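Local coordinates for protein ArCE4A (Arthrobacter sp. AW19M34-1, PDB 5LFZ) that probably removes acetyl groups from N-acetylated polysaccharides such as chitin, as a metal-dependent deacetylase of carbohydrate esterase family 4, at residues V19-T30 and G194-L203; Q78-I89 and V114-A125. All blocks are in the same frame, centred on the assembly; numbering follows the deposited sequence. Where two conformers were deposited one is given.

Interaction 1. Residues V19-T30 and G194-L203; sequences VDCATTKCVALT and GYTLVTVDQL
Val27 CG2, in one of the residue's two conformers, lies over one face of the Tyr195 ring, a CH-pi contact with the methyl 4.0 Å from the ring centroid and displaced toward CD1. In that conformer CG1 of Val27 is anti to the backbone N (chi1 165°), which turns the CG2 branch to the ring. Lys25 O sits at the ring's edge, near its plane. With an alanine in place of Tyr195, Val27 CG2 would probably lose the aromatic surface it rests on and a gap would open beside the strand. Leu197 continues this packing, its CD1 4.2 Å from Leu29 CD1, and helix 177-192 covers the group, its Leu190 touching both Tyr195 and Leu29. Across the sheet, Val198 CG1 packs against the disulfide of Cys21 and Cys26, 3.9 Å from Cys26 SG, and meets Val19 CG1 as well. Leu203 uses both methyls: CD1 is 3.7 Å from Cys26 CB, and CD2 rests on Ala28 CB. The backbones pair in parallel through three bonds: Thr196 N to Lys25 O (2.8 Å), Val27 N to Thr196 O, and Val198 N to Val27 O. The pairing then opens, and a water accepting from Leu29 N lies against Val198 O. From here the chain enters helix 200-203 through a capping box, in which Thr199 N gives a nearly straight 2.9 Å bond to Gln202 OE1 and Gln202 N returns a weak one to Thr199 OG1. A second water joins Val19 O and Cys21 N to Gln202 O. Strand 26-32 thus gains a parallel neighbour in the sheet of the NodB fold. The join therefore rests on backbone bonds and apolar surface, with the disulfide tying the turn before the strand and water bridging where the strands part.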
loop_
_atom_site.group_PDB
_atom_site.type_symbol
_atom_site.label_atom_id
_atom_site.label_comp_id
_atom_site.label_asym_id
_atom_site.label_seq_id
_atom_site.Cartn_x
_atom_site.Cartn_y
_atom_site.Cartn_z
ATOM N N VAL A 19 1.549 17.724 5.240
ATOM C CA VAL A 19 0.729 17.388 6.399
ATOM C C VAL A 19 1.590 16.990 7.600
ATOM O O VAL A 19 2.556 16.242 7.463
ATOM C CB VAL A 19 -0.253 16.234 6.079
ATOM C CG1 VAL A 19 -1.252 16.049 7.212
ATOM C CG2 VAL A 19 -0.981 16.498 4.770
ATOM N N ASP A 20 1.236 17.496 8.777
ATOM C CA ASP A 20 1.927 17.124 10.006
ATOM C C ASP A 20 1.097 16.109 10.784
ATOM O O ASP A 20 0.177 16.479 11.509
ATOM C CB ASP A 20 2.205 18.364 10.861
ATOM C CG ASP A 20 2.795 18.021 12.217
ATOM O OD1 ASP A 20 3.387 16.930 12.355
ATOM O OD2 ASP A 20 2.672 18.846 13.148
ATOM N N CYS A 21 1.431 14.829 10.638
ATOM C CA CYS A 21 0.655 13.759 11.260
ATOM C C CYS A 21 0.980 13.551 12.735
ATOM O O CYS A 21 0.409 12.673 13.384
ATOM C CB CYS A 21 0.861 12.449 10.499
ATOM S SG CYS A 21 0.208 12.496 8.828
ATOM N N ALA A 22 1.893 14.357 13.267
ATOM C CA ALA A 22 2.162 14.336 14.698
ATOM C C ALA A 22 1.033 15.045 15.437
ATOM O O ALA A 22 0.757 14.761 16.603
ATOM C CB ALA A 22 3.501 14.986 15.004
ATOM N N THR A 23 0.371 15.962 14.738
ATOM C CA THR A 23 -0.726 16.729 15.312
ATOM C C THR A 23 -2.047 16.447 14.596
ATOM O O THR A 23 -3.090 16.292 15.236
ATOM C CB THR A 23 -0.436 18.236 15.252
ATOM O OG1 THR A 23 -0.288 18.640 13.885
ATOM C CG2 THR A 23 0.841 18.558 16.007
ATOM N N THR A 24 -1.993 16.382 13.269
ATOM C CA THR A 24 -3.178 16.138 12.450
ATOM C C THR A 24 -3.553 14.659 12.487
ATOM O O THR A 24 -2.685 13.788 12.506
ATOM C CB THR A 24 -2.949 16.597 10.987
ATOM O OG1 THR A 24 -2.601 17.987 10.974
ATOM C CG2 THR A 24 -4.194 16.392 10.132
ATOM N N LYS A 25 -4.851 14.375 12.526
ATOM C CA LYS A 25 -5.323 12.996 12.579
ATOM C C LYS A 25 -5.222 12.344 11.208
ATOM O O LYS A 25 -6.077 12.537 10.342
ATOM C CB LYS A 25 -6.756 12.937 13.094
ATOM C CG LYS A 25 -6.922 13.508 14.489
ATOM C CD LYS A 25 -8.383 13.551 14.879
ATOM C CE LYS A 25 -8.728 14.862 15.557
ATOM N NZ LYS A 25 -10.145 14.874 16.012
ATOM N N CYS A 26 -4.162 11.567 11.029
ATOM C CA CYS A 26 -3.845 10.950 9.742
ATOM C C CYS A 26 -4.201 9.475 9.624
ATOM O O CYS A 26 -4.132 8.716 10.588
ATOM C CB CYS A 26 -2.347 11.100 9.441
ATOM S SG CYS A 26 -1.779 12.792 9.185
ATOM N N VAL A 27 -4.578 9.094 8.408
ATOM C CA VAL A 27 -4.837 7.710 8.044
ATOM C C VAL A 27 -4.194 7.456 6.679
ATOM O O VAL A 27 -4.226 8.336 5.815
ATOM C CB VAL A 27 -6.351 7.414 7.997
ATOM C CG1 VAL A 27 -6.636 6.118 7.268
ATOM C CG2 VAL A 27 -6.928 7.378 9.408
ATOM N N ALA A 28 -3.593 6.281 6.489
ATOM C CA ALA A 28 -3.064 5.922 5.177
ATOM C C ALA A 28 -3.874 4.804 4.533
ATOM O O ALA A 28 -3.914 3.682 5.044
ATOM C CB ALA A 28 -1.596 5.514 5.292
ATOM N N LEU A 29 -4.534 5.114 3.420
ATOM C CA LEU A 29 -5.192 4.093 2.600
ATOM C C LEU A 29 -4.133 3.358 1.805
ATOM O O LEU A 29 -3.312 3.991 1.140
ATOM C CB LEU A 29 -6.206 4.714 1.640
ATOM C CG LEU A 29 -7.368 5.508 2.229
ATOM C CD1 LEU A 29 -8.346 5.887 1.124
ATOM C CD2 LEU A 29 -8.045 4.700 3.318
ATOM N N THR A 30 -4.129 2.030 1.872
ATOM C CA THR A 30 -3.149 1.254 1.120
ATOM C C THR A 30 -3.836 0.138 0.331
ATOM O O THR A 30 -4.860 -0.415 0.755
ATOM C CB THR A 30 -2.037 0.662 2.038
ATOM O OG1 THR A 30 -2.577 -0.365 2.876
ATOM C CG2 THR A 30 -1.404 1.749 2.911
ATOM N N GLY A 194 -13.257 13.041 10.283
ATOM C CA GLY A 194 -12.237 13.975 10.738
ATOM C C GLY A 194 -10.803 13.629 10.374
ATOM O O GLY A 194 -9.865 14.268 10.854
ATOM N N TYR A 195 -10.628 12.628 9.519
ATOM C CA TYR A 195 -9.290 12.184 9.139
ATOM C C TYR A 195 -8.743 12.896 7.916
ATOM O O TYR A 195 -9.491 13.332 7.036
ATOM C CB TYR A 195 -9.285 10.677 8.882
ATOM C CG TYR A 195 -9.639 9.876 10.105
ATOM C CD1 TYR A 195 -8.765 9.794 11.177
ATOM C CD2 TYR A 195 -10.851 9.213 10.195
ATOM C CE1 TYR A 195 -9.089 9.064 12.308
ATOM C CE2 TYR A 195 -11.184 8.483 11.317
ATOM C CZ TYR A 195 -10.304 8.414 12.372
ATOM O OH TYR A 195 -10.645 7.689 13.491
ATOM N N THR A 196 -7.419 13.003 7.877
ATOM C CA THR A 196 -6.695 13.487 6.714
ATOM C C THR A 196 -5.994 12.287 6.098
ATOM O O THR A 196 -5.349 11.520 6.804
ATOM C CB THR A 196 -5.686 14.579 7.089
ATOM O OG1 THR A 196 -6.393 15.739 7.550
ATOM C CG2 THR A 196 -4.812 14.959 5.891
ATOM N N LEU A 197 -6.157 12.106 4.792
ATOM C CA LEU A 197 -5.656 10.906 4.132
ATOM C C LEU A 197 -4.289 11.210 3.538
ATOM O O LEU A 197 -4.122 12.196 2.820
ATOM C CB LEU A 197 -6.638 10.433 3.064
ATOM C CG LEU A 197 -8.076 10.286 3.586
ATOM C CD1 LEU A 197 -9.036 9.832 2.506
ATOM C CD2 LEU A 197 -8.122 9.318 4.739
ATOM N N VAL A 198 -3.309 10.369 3.856
ATOM C CA VAL A 198 -1.916 10.639 3.497
ATOM C C VAL A 198 -1.229 9.404 2.930
ATOM O O VAL A 198 -1.733 8.295 3.058
ATOM C CB VAL A 198 -1.094 11.126 4.716
ATOM C CG1 VAL A 198 -1.657 12.423 5.283
ATOM C CG2 VAL A 198 -1.021 10.038 5.790
ATOM N N THR A 199 -0.066 9.597 2.311
ATOM C CA THR A 199 0.746 8.462 1.889
ATOM C C THR A 199 1.468 7.898 3.105
ATOM O O THR A 199 1.525 8.546 4.147
ATOM C CB THR A 199 1.781 8.849 0.824
ATOM O OG1 THR A 199 2.676 9.825 1.369
ATOM C CG2 THR A 199 1.093 9.414 -0.413
ATOM N N VAL A 200 2.013 6.694 2.976
ATOM C CA VAL A 200 2.741 6.070 4.070
ATOM C C VAL A 200 3.942 6.926 4.468
ATOM O O VAL A 200 4.245 7.087 5.656
ATOM C CB VAL A 200 3.186 4.637 3.686
ATOM C CG1 VAL A 200 4.210 4.102 4.660
ATOM C CG2 VAL A 200 1.971 3.711 3.619
ATOM N N ASP A 201 4.595 7.512 3.470
ATOM C CA ASP A 201 5.733 8.392 3.701
ATOM C C ASP A 201 5.348 9.545 4.624
ATOM O O ASP A 201 6.014 9.798 5.626
ATOM C CB ASP A 201 6.261 8.928 2.376
ATOM C CG ASP A 201 7.620 9.557 2.512
ATOM O OD1 ASP A 201 8.628 8.834 2.372
ATOM O OD2 ASP A 201 7.678 10.775 2.772
ATOM N N GLN A 202 4.258 10.229 4.286
ATOM C CA GLN A 202 3.764 11.336 5.102
ATOM C C GLN A 202 3.376 10.879 6.501
ATOM O O GLN A 202 3.629 11.580 7.483
ATOM C CB GLN A 202 2.559 11.999 4.440
ATOM C CG GLN A 202 2.810 12.572 3.057
ATOM C CD GLN A 202 1.534 13.113 2.433
ATOM O OE1 GLN A 202 0.699 12.352 1.937
ATOM N NE2 GLN A 202 1.369 14.432 2.471
ATOM N N LEU A 203 2.758 9.704 6.580
ATOM C CA LEU A 203 2.281 9.165 7.846
ATOM C C LEU A 203 3.427 8.981 8.832
ATOM O O LEU A 203 3.286 9.271 10.022
ATOM C CB LEU A 203 1.557 7.835 7.624
ATOM C CG LEU A 203 0.959 7.211 8.887
ATOM C CD1 LEU A 203 -0.181 8.064 9.412
ATOM C CD2 LEU A 203 0.485 5.808 8.601
HETATM O O HOH W 1 3.778 13.797 8.820
HETATM O O HOH W 2 -1.435 5.810 1.898
HETATM O O HOH W 3 -4.362 7.665 2.145
#

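Interaction 2. Residues Q78-I89 and V114-A125; sequences QIGSHTFDHKDI and VKPQILRPPYGA. With NI (nickel (II) ion), chain B.
His86 stands edge-on to the face of Tyr123, the two rings at 88° with centroids 4.6 Å apart. His86 CE1 comes over the tyrosine toward its rim, while His86 ND1 makes only a weak bond to Tyr123 OH. Pro122 CB covers one face of the His86 ring, 3.9 Å from its centroid and almost centred, so the imidazole has a proline over one face and the tyrosine face against its edge. Pro122 CG also nestles against Lys87 O and Thr83 OG1. His82 is fixed differently: its CG is anti to the backbone N (chi1 -158°), and ND1 donates to Arg120 O at 2.9 Å, with the oxygen near the ring plane but the nitrogen well above the carbonyl plane. Ser81 sets this register, its N bonding Ile118 O and its O accepting from Arg120 N at 2.8 Å. The guanidinium of Arg120 leads away to a salt bridge with Asp32. Both histidines bind nickel through NE2 at 2.1 Å, and Asp33 and three waters complete the site, the Asp-His-His metal triad of this family. One of these waters also accepts from Tyr123 N. Segment 114-125 thus holds His82 through ND1 and packs His86 on a face and an edge, consistent with keeping each NE2 turned to the metal.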
loop_
_atom_site.group_PDB
_atom_site.type_symbol
_atom_site.label_atom_id
_atom_site.label_comp_id
_atom_site.label_asym_id
_atom_site.label_seq_id
_atom_site.Cartn_x
_atom_site.Cartn_y
_atom_site.Cartn_z
ATOM N N GLN A 78 1.998 7.006 -3.568
ATOM C CA GLN A 78 3.260 6.361 -3.247
ATOM C C GLN A 78 3.277 4.920 -3.728
ATOM O O GLN A 78 2.307 4.189 -3.558
ATOM C CB GLN A 78 3.526 6.413 -1.743
ATOM C CG GLN A 78 4.857 5.793 -1.365
ATOM C CD GLN A 78 5.214 6.002 0.085
ATOM O OE1 GLN A 78 4.394 6.452 0.883
ATOM N NE2 GLN A 78 6.449 5.670 0.438
ATOM N N ILE A 79 4.384 4.514 -4.337
ATOM C CA ILE A 79 4.550 3.132 -4.757
ATOM C C ILE A 79 5.434 2.379 -3.769
ATOM O O ILE A 79 6.560 2.807 -3.475
ATOM C CB ILE A 79 5.162 3.048 -6.165
ATOM C CG1 ILE A 79 4.291 3.833 -7.158
ATOM C CG2 ILE A 79 5.359 1.592 -6.580
ATOM C CD1 ILE A 79 4.917 4.028 -8.518
ATOM N N GLY A 80 4.919 1.267 -3.252
ATOM C CA GLY A 80 5.695 0.377 -2.408
ATOM C C GLY A 80 5.870 -0.973 -3.085
ATOM O O GLY A 80 5.172 -1.284 -4.051
ATOM N N SER A 81 6.808 -1.776 -2.591
ATOM C CA SER A 81 7.011 -3.120 -3.118
ATOM C C SER A 81 6.177 -4.151 -2.367
ATOM O O SER A 81 6.084 -4.102 -1.141
ATOM C CB SER A 81 8.491 -3.504 -3.042
ATOM O OG SER A 81 8.671 -4.877 -3.346
ATOM N N HIS A 82 5.563 -5.076 -3.106
ATOM C CA HIS A 82 4.865 -6.210 -2.506
ATOM C C HIS A 82 5.534 -7.525 -2.917
ATOM O O HIS A 82 4.898 -8.578 -2.896
ATOM C CB HIS A 82 3.385 -6.200 -2.927
ATOM C CG HIS A 82 2.469 -6.967 -2.018
ATOM N ND1 HIS A 82 2.679 -7.097 -0.661
ATOM C CD2 HIS A 82 1.308 -7.611 -2.278
ATOM C CE1 HIS A 82 1.696 -7.800 -0.129
ATOM N NE2 HIS A 82 0.847 -8.127 -1.090
ATOM N N THR A 83 6.829 -7.439 -3.254
ATOM C CA THR A 83 7.638 -8.503 -3.894
ATOM C C THR A 83 7.179 -8.779 -5.330
ATOM O O THR A 83 6.295 -8.098 -5.854
ATOM C CB THR A 83 7.651 -9.840 -3.103
ATOM O OG1 THR A 83 6.419 -10.556 -3.290
ATOM C CG2 THR A 83 7.903 -9.596 -1.617
ATOM N N PHE A 84 7.807 -9.757 -5.979
ATOM C CA PHE A 84 7.609 -9.938 -7.412
ATOM C C PHE A 84 6.428 -10.840 -7.725
ATOM O O PHE A 84 5.569 -10.480 -8.522
ATOM C CB PHE A 84 8.868 -10.501 -8.079
ATOM C CG PHE A 84 8.831 -10.420 -9.575
ATOM C CD1 PHE A 84 8.465 -11.519 -10.333
ATOM C CD2 PHE A 84 9.130 -9.232 -10.223
ATOM C CE1 PHE A 84 8.419 -11.443 -11.714
ATOM C CE2 PHE A 84 9.086 -9.146 -11.604
ATOM C CZ PHE A 84 8.727 -10.253 -12.350
ATOM N N ASP A 85 6.386 -12.015 -7.110
ATOM C CA ASP A 85 5.322 -12.967 -7.417
ATOM C C ASP A 85 4.546 -13.411 -6.175
ATOM O O ASP A 85 3.988 -14.510 -6.142
ATOM C CB ASP A 85 5.907 -14.178 -8.134
ATOM C CG ASP A 85 7.167 -14.668 -7.482
ATOM O OD1 ASP A 85 7.196 -14.691 -6.236
ATOM O OD2 ASP A 85 8.131 -15.011 -8.204
ATOM N N HIS A 86 4.527 -12.548 -5.164
ATOM C CA HIS A 86 3.675 -12.698 -3.976
ATOM C C HIS A 86 3.960 -13.961 -3.172
ATOM O O HIS A 86 3.043 -14.611 -2.670
ATOM C CB HIS A 86 2.188 -12.667 -4.363
ATOM C CG HIS A 86 1.292 -12.189 -3.261
ATOM N ND1 HIS A 86 0.779 -13.032 -2.298
ATOM C CD2 HIS A 86 0.831 -10.951 -2.958
ATOM C CE1 HIS A 86 0.037 -12.337 -1.455
ATOM N NE2 HIS A 86 0.049 -11.072 -1.836
ATOM N N LYS A 87 5.231 -14.304 -3.035
ATOM C CA LYS A 87 5.603 -15.431 -2.193
ATOM C C LYS A 87 5.852 -14.968 -0.756
ATOM O O LYS A 87 6.368 -13.874 -0.520
ATOM C CB LYS A 87 6.839 -16.142 -2.758
ATOM C CG LYS A 87 6.572 -16.859 -4.076
ATOM C CD LYS A 87 7.834 -17.426 -4.704
ATOM C CE LYS A 87 7.521 -18.021 -6.074
ATOM N NZ LYS A 87 8.706 -18.644 -6.728
ATOM N N ASP A 88 5.444 -15.797 0.199
ATOM C CA ASP A 88 5.799 -15.624 1.604
ATOM C C ASP A 88 7.323 -15.617 1.700
ATOM O O ASP A 88 7.960 -16.624 1.406
ATOM C CB ASP A 88 5.176 -16.763 2.428
ATOM C CG ASP A 88 5.465 -16.671 3.922
ATOM O OD1 ASP A 88 6.445 -16.022 4.342
ATOM O OD2 ASP A 88 4.700 -17.302 4.691
ATOM N N ILE A 89 7.905 -14.490 2.110
ATOM C CA ILE A 89 9.359 -14.354 2.079
ATOM C C ILE A 89 10.031 -15.272 3.092
ATOM O O ILE A 89 11.213 -15.580 2.955
ATOM C CB ILE A 89 9.829 -12.903 2.350
ATOM C CG1 ILE A 89 9.572 -12.509 3.803
ATOM C CG2 ILE A 89 9.172 -11.926 1.384
ATOM C CD1 ILE A 89 10.125 -11.156 4.169
ATOM N N VAL A 114 11.166 5.476 -10.663
ATOM C CA VAL A 114 11.395 5.661 -9.236
ATOM C C VAL A 114 11.752 4.346 -8.569
ATOM O O VAL A 114 11.526 3.274 -9.125
ATOM C CB VAL A 114 10.154 6.262 -8.524
ATOM C CG1 VAL A 114 9.731 7.562 -9.191
ATOM C CG2 VAL A 114 9.006 5.265 -8.506
ATOM N N LYS A 115 12.306 4.442 -7.370
ATOM C CA LYS A 115 12.568 3.284 -6.535
ATOM C C LYS A 115 11.608 3.330 -5.353
ATOM O O LYS A 115 11.414 4.393 -4.765
ATOM C CB LYS A 115 14.028 3.284 -6.065
ATOM C CG LYS A 115 14.490 1.999 -5.405
ATOM C CD LYS A 115 15.911 2.141 -4.870
ATOM C CE LYS A 115 16.899 2.479 -5.983
ATOM N NZ LYS A 115 17.507 1.261 -6.588
ATOM N N PRO A 116 10.984 2.190 -5.007
ATOM C CA PRO A 116 10.134 2.204 -3.814
ATOM C C PRO A 116 10.976 2.456 -2.574
ATOM O O PRO A 116 12.184 2.205 -2.589
ATOM C CB PRO A 116 9.525 0.799 -3.795
ATOM C CG PRO A 116 10.559 -0.038 -4.479
ATOM C CD PRO A 116 11.105 0.835 -5.575
ATOM N N GLN A 117 10.360 2.966 -1.518
ATOM C CA GLN A 117 11.095 3.258 -0.300
ATOM C C GLN A 117 10.554 2.442 0.859
ATOM O O GLN A 117 11.018 2.569 1.989
ATOM C CB GLN A 117 11.031 4.754 0.016
ATOM C CG GLN A 117 11.546 5.632 -1.109
ATOM C CD GLN A 117 11.205 7.094 -0.908
ATOM O OE1 GLN A 117 10.320 7.434 -0.120
ATOM N NE2 GLN A 117 11.906 7.969 -1.621
ATOM N N ILE A 118 9.560 1.608 0.562
ATOM C CA ILE A 118 8.900 0.769 1.553
ATOM C C ILE A 118 8.520 -0.567 0.921
ATOM O O ILE A 118 8.343 -0.653 -0.296
ATOM C CB ILE A 118 7.624 1.446 2.113
ATOM C CG1 ILE A 118 6.686 1.831 0.963
ATOM C CG2 ILE A 118 7.982 2.683 2.924
ATOM C CD1 ILE A 118 5.431 2.577 1.410
ATOM N N LEU A 119 8.389 -1.603 1.744
ATOM C CA LEU A 119 7.983 -2.920 1.262
ATOM C C LEU A 119 6.975 -3.514 2.233
ATOM O O LEU A 119 7.118 -3.374 3.444
ATOM C CB LEU A 119 9.197 -3.852 1.109
ATOM C CG LEU A 119 8.967 -5.281 0.586
ATOM C CD1 LEU A 119 10.167 -5.751 -0.235
ATOM C CD2 LEU A 119 8.671 -6.276 1.708
ATOM N N ARG A 120 5.953 -4.169 1.694
ATOM C CA ARG A 120 4.984 -4.895 2.511
ATOM C C ARG A 120 5.123 -6.377 2.197
ATOM O O ARG A 120 5.028 -6.777 1.039
ATOM C CB ARG A 120 3.563 -4.413 2.241
ATOM C CG ARG A 120 2.508 -5.238 2.943
ATOM C CD ARG A 120 1.143 -4.604 2.801
ATOM N NE ARG A 120 0.944 -3.472 3.703
ATOM C CZ ARG A 120 -0.026 -2.576 3.543
ATOM N NH1 ARG A 120 -0.851 -2.692 2.510
ATOM N NH2 ARG A 120 -0.173 -1.569 4.400
ATOM N N PRO A 121 5.396 -7.194 3.217
ATOM C CA PRO A 121 5.592 -8.619 2.942
ATOM C C PRO A 121 4.258 -9.310 2.691
ATOM O O PRO A 121 3.307 -9.062 3.428
ATOM C CB PRO A 121 6.251 -9.134 4.222
ATOM C CG PRO A 121 5.734 -8.228 5.293
ATOM C CD PRO A 121 5.582 -6.866 4.641
ATOM N N PRO A 122 4.189 -10.153 1.651
ATOM C CA PRO A 122 2.975 -10.932 1.370
ATOM C C PRO A 122 2.455 -11.670 2.599
ATOM O O PRO A 122 3.242 -12.251 3.347
ATOM C CB PRO A 122 3.443 -11.914 0.297
ATOM C CG PRO A 122 4.489 -11.152 -0.442
ATOM C CD PRO A 122 5.215 -10.348 0.614
ATOM N N TYR A 123 1.139 -11.610 2.804
ATOM C CA TYR A 123 0.460 -12.286 3.911
ATOM C C TYR A 123 0.889 -11.740 5.271
ATOM O O TYR A 123 0.522 -12.293 6.305
ATOM C CB TYR A 123 0.701 -13.804 3.851
ATOM C CG TYR A 123 0.517 -14.369 2.459
ATOM C CD1 TYR A 123 -0.751 -14.529 1.916
ATOM C CD2 TYR A 123 1.610 -14.729 1.684
ATOM C CE1 TYR A 123 -0.925 -15.033 0.638
ATOM C CE2 TYR A 123 1.448 -15.233 0.405
ATOM C CZ TYR A 123 0.181 -15.383 -0.113
ATOM O OH TYR A 123 0.021 -15.887 -1.387
ATOM N N GLY A 124 1.651 -10.650 5.262
ATOM C CA GLY A 124 2.167 -10.062 6.487
ATOM C C GLY A 124 3.275 -10.884 7.126
ATOM O O GLY A 124 3.697 -10.609 8.248
ATOM N N ALA A 125 3.745 -11.896 6.406
ATOM C CA ALA A 125 4.696 -12.851 6.956
ATOM C C ALA A 125 6.115 -12.312 6.876
ATOM O O ALA A 125 6.588 -11.961 5.797
ATOM C CB ALA A 125 4.592 -14.179 6.228
HETATM NI NI NI B . -0.837 -9.354 -1.101
HETATM O O HOH W 4 8.080 4.561 -1.951
HETATM O O HOH W 5 1.901 -17.623 -2.263
HETATM O O HOH W 6 6.082 -12.443 3.197
HETATM O O HOH W 7 -0.417 -10.144 0.850
HETATM O O HOH W 8 -1.778 -8.463 0.343
HETATM O O HOH W 9 -2.628 -10.435 -1.039
#

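The centres of the two interactions lie about 21 Å apart, on opposite sides of the chain's centre, yet both reach the same parallel sheet. Along the chain interaction 2 is nested inside the long loop closed by interaction 1: strand 26-32 comes first, then 78-89 and 114-125, and last 194-203. Strand 54-57 lies between, pairing with both 26-32 and 78-81. The contacts also meet directly, since Gln78 OE1 accepts from Asp201 N and Arg120 NH1 bonds Thr30 OG1, which also bonds Ile170 O. Strand 26-32 leads from interaction 1 to Asp33, the third protein ligand of the nickel, so the pairing of the first strand with a segment near the C-terminus and the metal site share one framework.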